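SnoN,Epimerase SnoN (Streptomyces nogalater, PDB 5EP9) is a non-heme iron, 2-oxoglutarate-dependent epimerase of nogalamycin biosynthesis, holding iron(III) and its cosubstrate in one pocket. Local coordinates at residues S151-A156 with A249-G254; H180-P185 with P199-M204; R65-H70 with L92-M97. All coordinates share one frame; numbering follows the deposited sequence.

Contact 1 of 3, residues S151-A156 with A249-G254; sequences STAGTA and AYRPTG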
loop_
_atom_site.group_PDB
_atom_site.type_symbol
_atom_site.label_atom_id
_atom_site.label_comp_id
_atom_site.label_asym_id
_atom_site.label_seq_id
_atom_site.Cartn_x
_atom_site.Cartn_y
_atom_site.Cartn_z
ATOM N N SER A 151 -14.944 7.204 1.114
ATOM C CA SER A 151 -15.192 8.493 1.773
ATOM C C SER A 151 -14.021 8.979 2.603
ATOM O O SER A 151 -13.798 10.143 2.695
ATOM C CB SER A 151 -16.496 8.364 2.654
ATOM O OG SER A 151 -16.343 7.340 3.644
ATOM N N THR A 152 -13.228 8.049 3.144
ATOM C CA THR A 152 -12.097 8.397 4.015
ATOM C C THR A 152 -10.740 8.244 3.340
ATOM O O THR A 152 -9.744 8.019 3.964
ATOM C CB THR A 152 -12.133 7.551 5.280
ATOM O OG1 THR A 152 -12.102 6.169 4.916
ATOM C CG2 THR A 152 -13.416 7.841 6.068
ATOM N N ALA A 153 -10.768 8.331 2.022
ATOM C CA ALA A 153 -9.573 8.219 1.197
ATOM C C ALA A 153 -8.399 9.074 1.675
ATOM O O ALA A 153 -7.259 8.610 1.706
ATOM C CB ALA A 153 -9.916 8.657 -0.241
ATOM N N GLY A 154 -8.736 10.311 2.034
ATOM C CA GLY A 154 -7.828 11.290 2.555
ATOM C C GLY A 154 -7.070 10.914 3.817
ATOM O O GLY A 154 -6.067 11.565 4.127
ATOM N N THR A 155 -7.500 9.864 4.552
ATOM C CA THR A 155 -6.761 9.429 5.759
ATOM C C THR A 155 -6.354 7.940 5.699
ATOM O O THR A 155 -5.828 7.408 6.654
ATOM C CB THR A 155 -7.568 9.596 7.050
ATOM O OG1 THR A 155 -8.820 8.931 6.892
ATOM C CG2 THR A 155 -7.777 11.060 7.313
ATOM N N ALA A 156 -6.540 7.331 4.546
ATOM C CA ALA A 156 -6.113 5.959 4.366
ATOM C C ALA A 156 -4.606 5.838 4.459
ATOM O O ALA A 156 -3.817 6.830 4.444
ATOM C CB ALA A 156 -6.596 5.448 3.062
ATOM N N ALA A 249 -17.158 4.616 3.674
ATOM C CA ALA A 249 -18.233 4.400 2.751
ATOM C C ALA A 249 -17.835 4.570 1.312
ATOM O O ALA A 249 -16.962 5.346 0.994
ATOM C CB ALA A 249 -19.494 5.292 3.079
ATOM N N TYR A 250 -18.586 3.860 0.449
ATOM C CA TYR A 250 -18.296 3.878 -0.980
ATOM C C TYR A 250 -18.443 5.314 -1.533
ATOM O O TYR A 250 -19.460 5.954 -1.304
ATOM C CB TYR A 250 -19.204 2.923 -1.762
ATOM C CG TYR A 250 -18.840 2.812 -3.240
ATOM C CD1 TYR A 250 -17.635 2.254 -3.644
ATOM C CD2 TYR A 250 -19.738 3.195 -4.233
ATOM C CE1 TYR A 250 -17.310 2.130 -4.981
ATOM C CE2 TYR A 250 -19.436 3.061 -5.589
ATOM C CZ TYR A 250 -18.217 2.550 -5.946
ATOM O OH TYR A 250 -17.890 2.399 -7.241
ATOM N N ARG A 251 -17.468 5.715 -2.308
ATOM C CA ARG A 251 -17.498 7.009 -2.987
ATOM C C ARG A 251 -16.830 6.923 -4.335
ATOM O O ARG A 251 -15.611 6.923 -4.396
ATOM C CB ARG A 251 -16.801 8.097 -2.120
ATOM C CG ARG A 251 -17.114 9.527 -2.612
ATOM C CD ARG A 251 -16.435 10.644 -1.822
ATOM N NE ARG A 251 -15.004 10.508 -1.828
ATOM C CZ ARG A 251 -14.158 11.147 -0.998
ATOM N NH1 ARG A 251 -14.600 11.995 -0.065
ATOM N NH2 ARG A 251 -12.841 10.973 -1.134
ATOM N N PRO A 252 -17.592 6.843 -5.428
ATOM C CA PRO A 252 -16.947 6.669 -6.724
ATOM C C PRO A 252 -16.006 7.833 -7.107
ATOM O O PRO A 252 -16.280 8.964 -6.807
ATOM C CB PRO A 252 -18.098 6.624 -7.717
ATOM C CG PRO A 252 -19.354 6.543 -6.949
ATOM C CD PRO A 252 -19.037 6.984 -5.553
ATOM N N THR A 253 -14.864 7.489 -7.644
ATOM C CA THR A 253 -13.932 8.476 -8.219
ATOM C C THR A 253 -14.419 8.966 -9.557
ATOM O O THR A 253 -14.025 10.015 -10.005
ATOM C CB THR A 253 -12.561 7.881 -8.516
ATOM O OG1 THR A 253 -12.705 6.827 -9.498
ATOM C CG2 THR A 253 -11.955 7.275 -7.288
ATOM N N GLY A 254 -15.312 8.222 -10.195
ATOM C CA GLY A 254 -15.762 8.511 -11.570
ATOM C C GLY A 254 -14.892 7.841 -12.623
ATOM O O GLY A 254 -15.169 7.922 -13.804
#

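Contact 2 of 3, residues H180-P185 with P199-M204; sequences HLLPDP and PGEIWM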
loop_
_atom_site.group_PDB
_atom_site.type_symbol
_atom_site.label_atom_id
_atom_site.label_comp_id
_atom_site.label_asym_id
_atom_site.label_seq_id
_atom_site.Cartn_x
_atom_site.Cartn_y
_atom_site.Cartn_z
ATOM N N HIS A 180 1.983 15.180 2.782
ATOM C CA HIS A 180 0.614 14.822 3.202
ATOM C C HIS A 180 -0.148 15.929 3.891
ATOM O O HIS A 180 -1.337 15.827 4.061
ATOM C CB HIS A 180 0.580 13.556 4.110
ATOM C CG HIS A 180 1.228 13.721 5.446
ATOM N ND1 HIS A 180 2.497 14.243 5.621
ATOM C CD2 HIS A 180 0.752 13.466 6.679
ATOM C CE1 HIS A 180 2.763 14.311 6.917
ATOM N NE2 HIS A 180 1.722 13.821 7.575
ATOM N N LEU A 181 0.577 16.958 4.351
ATOM C CA LEU A 181 -0.026 18.119 5.013
ATOM C C LEU A 181 -0.272 19.282 4.099
ATOM O O LEU A 181 -0.722 20.297 4.533
ATOM C CB LEU A 181 0.905 18.601 6.137
ATOM C CG LEU A 181 1.306 17.498 7.100
ATOM C CD1 LEU A 181 2.367 18.081 8.049
ATOM C CD2 LEU A 181 0.059 17.017 7.878
ATOM N N LEU A 182 0.042 19.132 2.832
ATOM C CA LEU A 182 -0.123 20.179 1.852
ATOM C C LEU A 182 -1.601 20.218 1.464
ATOM O O LEU A 182 -2.280 19.217 1.576
ATOM C CB LEU A 182 0.704 19.915 0.634
ATOM C CG LEU A 182 2.223 19.955 0.829
ATOM C CD1 LEU A 182 2.913 19.456 -0.405
ATOM C CD2 LEU A 182 2.778 21.365 1.170
ATOM N N PRO A 183 -2.114 21.408 1.006
ATOM C CA PRO A 183 -3.440 21.475 0.447
ATOM C C PRO A 183 -3.551 20.696 -0.838
ATOM O O PRO A 183 -2.567 20.309 -1.412
ATOM C CB PRO A 183 -3.638 22.986 0.134
ATOM C CG PRO A 183 -2.302 23.607 0.118
ATOM C CD PRO A 183 -1.337 22.638 0.766
ATOM N N ASP A 184 -4.775 20.474 -1.292
ATOM C CA ASP A 184 -5.026 19.786 -2.586
ATOM C C ASP A 184 -4.418 20.462 -3.777
ATOM O O ASP A 184 -4.410 21.668 -3.857
ATOM C CB ASP A 184 -6.508 19.663 -2.909
ATOM C CG ASP A 184 -7.240 18.739 -1.956
ATOM O OD1 ASP A 184 -6.595 18.034 -1.157
ATOM O OD2 ASP A 184 -8.486 18.728 -2.050
ATOM N N PRO A 185 -3.958 19.648 -4.740
ATOM C CA PRO A 185 -3.602 20.245 -6.016
ATOM C C PRO A 185 -4.902 20.764 -6.556
ATOM O O PRO A 185 -5.948 20.183 -6.218
ATOM C CB PRO A 185 -3.022 19.068 -6.816
ATOM C CG PRO A 185 -3.367 17.819 -6.062
ATOM C CD PRO A 185 -3.917 18.166 -4.732
ATOM N N PRO A 199 2.627 25.157 -4.728
ATOM C CA PRO A 199 3.748 26.124 -4.727
ATOM C C PRO A 199 4.765 25.750 -3.647
ATOM O O PRO A 199 4.399 25.249 -2.577
ATOM C CB PRO A 199 3.053 27.476 -4.481
ATOM C CG PRO A 199 1.560 27.176 -4.312
ATOM C CD PRO A 199 1.368 25.726 -4.198
ATOM N N GLY A 200 6.034 25.815 -4.005
ATOM C CA GLY A 200 7.096 25.322 -3.095
ATOM C C GLY A 200 7.352 23.817 -3.062
ATOM O O GLY A 200 8.369 23.389 -2.575
ATOM N N GLU A 201 6.405 22.995 -3.516
ATOM C CA GLU A 201 6.542 21.519 -3.407
ATOM C C GLU A 201 7.818 20.922 -4.044
ATOM O O GLU A 201 8.367 20.025 -3.507
ATOM C CB GLU A 201 5.350 20.866 -4.077
ATOM C CG GLU A 201 5.227 19.414 -3.782
ATOM C CD GLU A 201 3.862 18.823 -4.281
ATOM O OE1 GLU A 201 2.941 19.562 -4.770
ATOM O OE2 GLU A 201 3.747 17.610 -4.239
ATOM N N ILE A 202 8.230 21.412 -5.212
ATOM C CA ILE A 202 9.409 20.879 -5.866
ATOM C C ILE A 202 10.688 21.072 -4.978
ATOM O O ILE A 202 11.706 20.364 -5.201
ATOM C CB ILE A 202 9.661 21.462 -7.286
ATOM C CG1 ILE A 202 9.819 22.953 -7.301
ATOM C CG2 ILE A 202 8.609 21.026 -8.288
ATOM C CD1 ILE A 202 10.430 23.435 -8.631
ATOM N N TRP A 203 10.666 22.157 -4.109
ATOM C CA TRP A 203 11.819 22.524 -3.226
ATOM C C TRP A 203 11.874 21.571 -1.953
ATOM O O TRP A 203 12.783 21.669 -1.163
ATOM C CB TRP A 203 11.826 23.988 -2.890
ATOM C CG TRP A 203 11.912 24.813 -4.229
ATOM C CD1 TRP A 203 10.967 25.581 -4.711
ATOM C CD2 TRP A 203 12.913 24.699 -5.240
ATOM N NE1 TRP A 203 11.290 25.947 -5.947
ATOM C CE2 TRP A 203 12.483 25.431 -6.303
ATOM C CE3 TRP A 203 14.139 24.055 -5.333
ATOM C CZ2 TRP A 203 13.213 25.569 -7.400
ATOM C CZ3 TRP A 203 14.848 24.134 -6.459
ATOM C CH2 TRP A 203 14.410 24.815 -7.478
ATOM N N MET A 204 10.923 20.721 -1.786
ATOM C CA MET A 204 10.873 19.851 -0.612
ATOM C C MET A 204 11.700 18.507 -0.642
ATOM O O MET A 204 11.806 17.887 -1.656
ATOM C CB MET A 204 9.443 19.370 -0.346
ATOM C CG MET A 204 8.500 20.491 0.169
ATOM S SD MET A 204 6.752 19.880 0.108
ATOM C CE MET A 204 6.789 19.043 1.793
#

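Contact 3 of 3, residues R65-H70 with L92-M97; sequences RRLLAH and LGSDTM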
loop_
_atom_site.group_PDB
_atom_site.type_symbol
_atom_site.label_atom_id
_atom_site.label_comp_id
_atom_site.label_asym_id
_atom_site.label_seq_id
_atom_site.Cartn_x
_atom_site.Cartn_y
_atom_site.Cartn_z
ATOM N N ARG A 65 5.327 -15.488 -5.445
ATOM C CA ARG A 65 5.861 -16.038 -6.724
ATOM C C ARG A 65 4.895 -16.959 -7.437
ATOM O O ARG A 65 4.760 -16.902 -8.663
ATOM C CB ARG A 65 7.140 -16.832 -6.522
ATOM C CG ARG A 65 8.353 -15.972 -6.132
ATOM C CD ARG A 65 9.613 -16.842 -6.111
ATOM N NE ARG A 65 10.779 -15.984 -6.128
ATOM C CZ ARG A 65 11.846 -16.014 -5.297
ATOM N NH1 ARG A 65 12.022 -16.976 -4.356
ATOM N NH2 ARG A 65 12.788 -15.073 -5.441
ATOM N N ARG A 66 4.224 -17.777 -6.643
ATOM C CA ARG A 66 3.243 -18.709 -7.177
ATOM C C ARG A 66 2.096 -17.970 -7.873
ATOM O O ARG A 66 1.694 -18.330 -8.942
ATOM C CB ARG A 66 2.645 -19.612 -6.066
ATOM C CG ARG A 66 1.796 -20.758 -6.590
ATOM C CD ARG A 66 1.030 -21.461 -5.462
ATOM N NE ARG A 66 0.028 -20.571 -4.824
ATOM C CZ ARG A 66 -1.170 -20.309 -5.315
ATOM N NH1 ARG A 66 -1.544 -20.777 -6.477
ATOM N NH2 ARG A 66 -2.010 -19.547 -4.621
ATOM N N LEU A 67 1.597 -16.933 -7.229
ATOM C CA LEU A 67 0.498 -16.165 -7.773
ATOM C C LEU A 67 0.921 -15.464 -9.111
ATOM O O LEU A 67 0.208 -15.496 -10.084
ATOM C CB LEU A 67 -0.028 -15.160 -6.781
ATOM C CG LEU A 67 -0.868 -15.747 -5.635
ATOM C CD1 LEU A 67 -1.053 -14.744 -4.545
ATOM C CD2 LEU A 67 -2.236 -16.258 -6.033
ATOM N N LEU A 68 2.083 -14.838 -9.094
ATOM C CA LEU A 68 2.584 -14.138 -10.290
ATOM C C LEU A 68 2.792 -15.049 -11.454
ATOM O O LEU A 68 2.492 -14.696 -12.584
ATOM C CB LEU A 68 3.875 -13.398 -9.972
ATOM C CG LEU A 68 3.588 -12.128 -9.156
ATOM C CD1 LEU A 68 4.771 -11.674 -8.324
ATOM C CD2 LEU A 68 3.067 -10.960 -10.029
ATOM N N ALA A 69 3.258 -16.268 -11.179
ATOM C CA ALA A 69 3.569 -17.249 -12.213
ATOM C C ALA A 69 2.358 -18.043 -12.674
ATOM O O ALA A 69 2.220 -18.299 -13.850
ATOM C CB ALA A 69 4.638 -18.228 -11.752
ATOM N N HIS A 70 1.464 -18.398 -11.774
ATOM C CA HIS A 70 0.381 -19.360 -12.069
ATOM C C HIS A 70 -1.007 -18.754 -12.186
ATOM O O HIS A 70 -1.890 -19.332 -12.782
ATOM C CB HIS A 70 0.460 -20.524 -11.060
ATOM C CG HIS A 70 1.742 -21.357 -11.203
ATOM N ND1 HIS A 70 2.106 -22.342 -10.314
ATOM C CD2 HIS A 70 2.723 -21.352 -12.151
ATOM C CE1 HIS A 70 3.244 -22.908 -10.704
ATOM N NE2 HIS A 70 3.640 -22.328 -11.822
ATOM N N LEU A 92 -8.342 -11.985 -2.061
ATOM C CA LEU A 92 -9.629 -12.647 -2.366
ATOM C C LEU A 92 -9.433 -14.061 -2.830
ATOM O O LEU A 92 -10.220 -14.876 -2.520
ATOM C CB LEU A 92 -10.487 -11.903 -3.421
ATOM C CG LEU A 92 -10.849 -10.430 -3.097
ATOM C CD1 LEU A 92 -11.667 -9.799 -4.244
ATOM C CD2 LEU A 92 -11.591 -10.357 -1.738
ATOM N N GLY A 93 -8.406 -14.320 -3.604
ATOM C CA GLY A 93 -8.089 -15.669 -4.115
ATOM C C GLY A 93 -7.029 -16.482 -3.327
ATOM O O GLY A 93 -6.956 -17.660 -3.456
ATOM N N SER A 94 -6.356 -15.866 -2.397
ATOM C CA SER A 94 -5.318 -16.523 -1.639
ATOM C C SER A 94 -5.468 -16.290 -0.156
ATOM O O SER A 94 -5.308 -15.190 0.323
ATOM C CB SER A 94 -3.957 -15.920 -2.089
ATOM O OG SER A 94 -2.923 -16.327 -1.196
ATOM N N ASP A 95 -5.780 -17.320 0.549
ATOM C CA ASP A 95 -5.833 -17.221 2.004
ATOM C C ASP A 95 -4.412 -16.641 2.549
ATOM O O ASP A 95 -4.399 -15.984 3.572
ATOM C CB ASP A 95 -6.138 -18.573 2.616
ATOM C CG ASP A 95 -7.622 -19.015 2.235
ATOM O OD1 ASP A 95 -8.388 -18.100 1.843
ATOM O OD2 ASP A 95 -8.016 -20.199 2.335
ATOM N N THR A 96 -3.314 -17.090 1.961
ATOM C CA THR A 96 -2.051 -16.915 2.493
ATOM C C THR A 96 -1.807 -15.321 2.398
ATOM O O THR A 96 -1.522 -14.689 3.380
ATOM C CB THR A 96 -0.988 -17.718 1.718
ATOM O OG1 THR A 96 -1.130 -19.103 2.014
ATOM C CG2 THR A 96 0.411 -17.302 2.136
ATOM N N MET A 97 -2.158 -14.753 1.274
ATOM C CA MET A 97 -2.208 -13.369 1.187
ATOM C C MET A 97 -3.225 -12.635 2.096
ATOM O O MET A 97 -2.917 -11.547 2.626
ATOM C CB MET A 97 -2.321 -12.891 -0.307
ATOM C CG MET A 97 -1.103 -13.267 -1.138
ATOM S SD MET A 97 0.382 -12.585 -0.342
ATOM C CE MET A 97 1.651 -13.379 -1.258
#

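Contact 1 of 3, residues S151-A156 with A249-G254
A loop-to-loop contact, built on two hydrogen bonds between Ser151 and the backbone of Ala249, ties the connection that follows strand 139-142 to the one that leaves strand 236-245. The fold is that of the phytanoyl-CoA dioxygenase family, a cupin barrel, and this contact lies toward its outside. Residues 151-156 fall in the 14-202 portion of the engineered construct and 249-254 in the 203-305 portion, so the pairing is described as found in the fusion.

Ser151 N donates to Ala249 O at 2.7 Å. In return Ala249 N gives its hydrogen to Ser151 OG at 2.8 Å, with an N-H...O angle of 163°. The hydroxyl can meet that amide because OG stands between the backbone N and the carbonyl carbon of its own residue (chi1 60°), on the flank that faces Ala249. The methyl of Ala249 lies beside the same oxygen, CB to OG 3.8 Å.

Arg251 adds a looser, mostly van der Waals cover. Its chain leaves with CG anti to the backbone N and bends at chi3 (58°), which lays the guanidinium across Ser151, whose CA is 3.9 Å above the plane of the group and offset toward its rim. Ser151 O approaches NH1 over that face at 3.4 Å, too poorly angled for a hydrogen bond. Beyond it, NH2 reaches the methyl of Ala153 at 3.8 Å. Arg251 also touches Glu271, while its backbone is bonded to Pro149.

Both backbone polar groups of Ala249 are thus answered by one serine, one by its amide and one by its hydroxyl, whereas the arginine lends its flat surface rather than a directed bond.

Contact 2 of 3, residues H180-P185 with P199-M204
Leu182 pushes its CD1 methyl over the carboxylate end of Glu201 and against the sulfur of Met204. The leucine methyl stands almost straight above the carboxylate plane, 4.0 Å from Glu201 CD, and also grazes the methylene before it, with Glu201 CG at 4.1 Å. Glu201 reaches this place with CG anti to the backbone N (chi1 -168°) and an extended chain, so that its aliphatic stem and the flat face of its carboxylate pass beneath the leucine as the two side chains cross obliquely.

Toward Met204 the approach is tip to tip, CD1 to SD 3.9 Å. The methionine chain bends at chi3 (86°), which carries CE out of the line of approach and makes SD the atom that meets the leucine. No hydrogen bond joins the two segments.

Both belong to the long excursion between strands 173-175 and 207-209, neighbours in the four-stranded sheet of this cupin-type dioxygenase fold; residues 188-193, between the segments, are not modelled. Residues 201-203 form a short 3-10 turn, in which Trp203 N bonds Gly200 O and Met204 N bonds Glu201 O, and this turn presents the side chains of Glu201 and Met204 to Leu182 together. Leu182 and Glu201 lie in the 14-202 portion of the engineered construct, Met204 in the 203-305 portion, so the leucine-methionine touch spans the two.

The polar end of Glu201 is engaged outside the contact: OE1 forms a salt bridge with Arg198 NE and OE2 a hydrogen bond with Phe196 N. Arg198 also bonds Pro183 O through NH1 and touches the side chain of Leu182. Arg222 in turn takes Leu182 O with NH2 and forms a salt bridge with Asp184 OD1 through NH1.

Contact 3 of 3, residues R65-H70 with L92-M97
Ser94 OG, on the residue whose CB packs against Leu67, is gripped by three groups: the amides of Met97 and Thr96 and the carboxylate of Glu63. This is an N-cap, set at the start of helix 95-101. The bond from Met97 N is practically straight, 3.0 Å long with an N-H...O angle of 176°; the one from Thr96 N, at 3.3 Å, is weak and well off straight. The hydroxyl lies anti to the serine's own backbone N (chi1 168°), which turns it over the first turn of the helix it caps.

Glu63 belongs to helix 54-70, the same helix as Leu67, so its OE2 hydrogen bond to the buried hydroxyl ties the cap to the facing helix. Within that helix, Glu63 OE2 also forms a salt bridge with Arg66 NH2, a charge that would be expected to steady the carboxylate. With an alanine here, the amides opening helix 95-101 would probably lose their side-chain cap and Glu63 OE2 its hydroxyl partner.

Between residues 65-70 and 92-97 themselves no hydrogen bond forms, and the backbones stay apart, Leu67 CA and Ser94 CA being 8.5 Å from each other. Leu67 and Met97 reach toward one another, with Leu67 CD1 3.7 Å from Met97 CG. A bend at chi2 (-56°) makes CG the leading atom of the methionine and turns SD aside from that line. Met97 also touches Val125 of strand 118-128, as does Leu68 from helix 54-70, so both helices pack on the large antiparallel sheet of the cupin-type fold. The whole contact lies in the 14-202 portion of the construct. The same leucine methyl covers the cap residue: CD1 comes to 4.0 Å from Ser94 CB and 4.1 Å from Ser94 OG.

The three contacts lie around the iron and 2-oxoglutarate site without touching one another. Contacts 1 and 2 are the closer pair, with centres 21 Å and nearest atoms about 6 Å apart; along the chain, contact 2 falls entirely between the two segments of contact 1. Each keeps its distance from the metal: the side chain of Ala153 in contact 1 is about 12 Å from the iron, and that of Glu201 in contact 2 about 13 Å. Contact 3 closes earlier in the sequence and stands across the chain's centre from contact 2, 37 Å between centres. Its Met97 side chain is about 10 Å from that of the 2-oxoglutarate-binding Ser240.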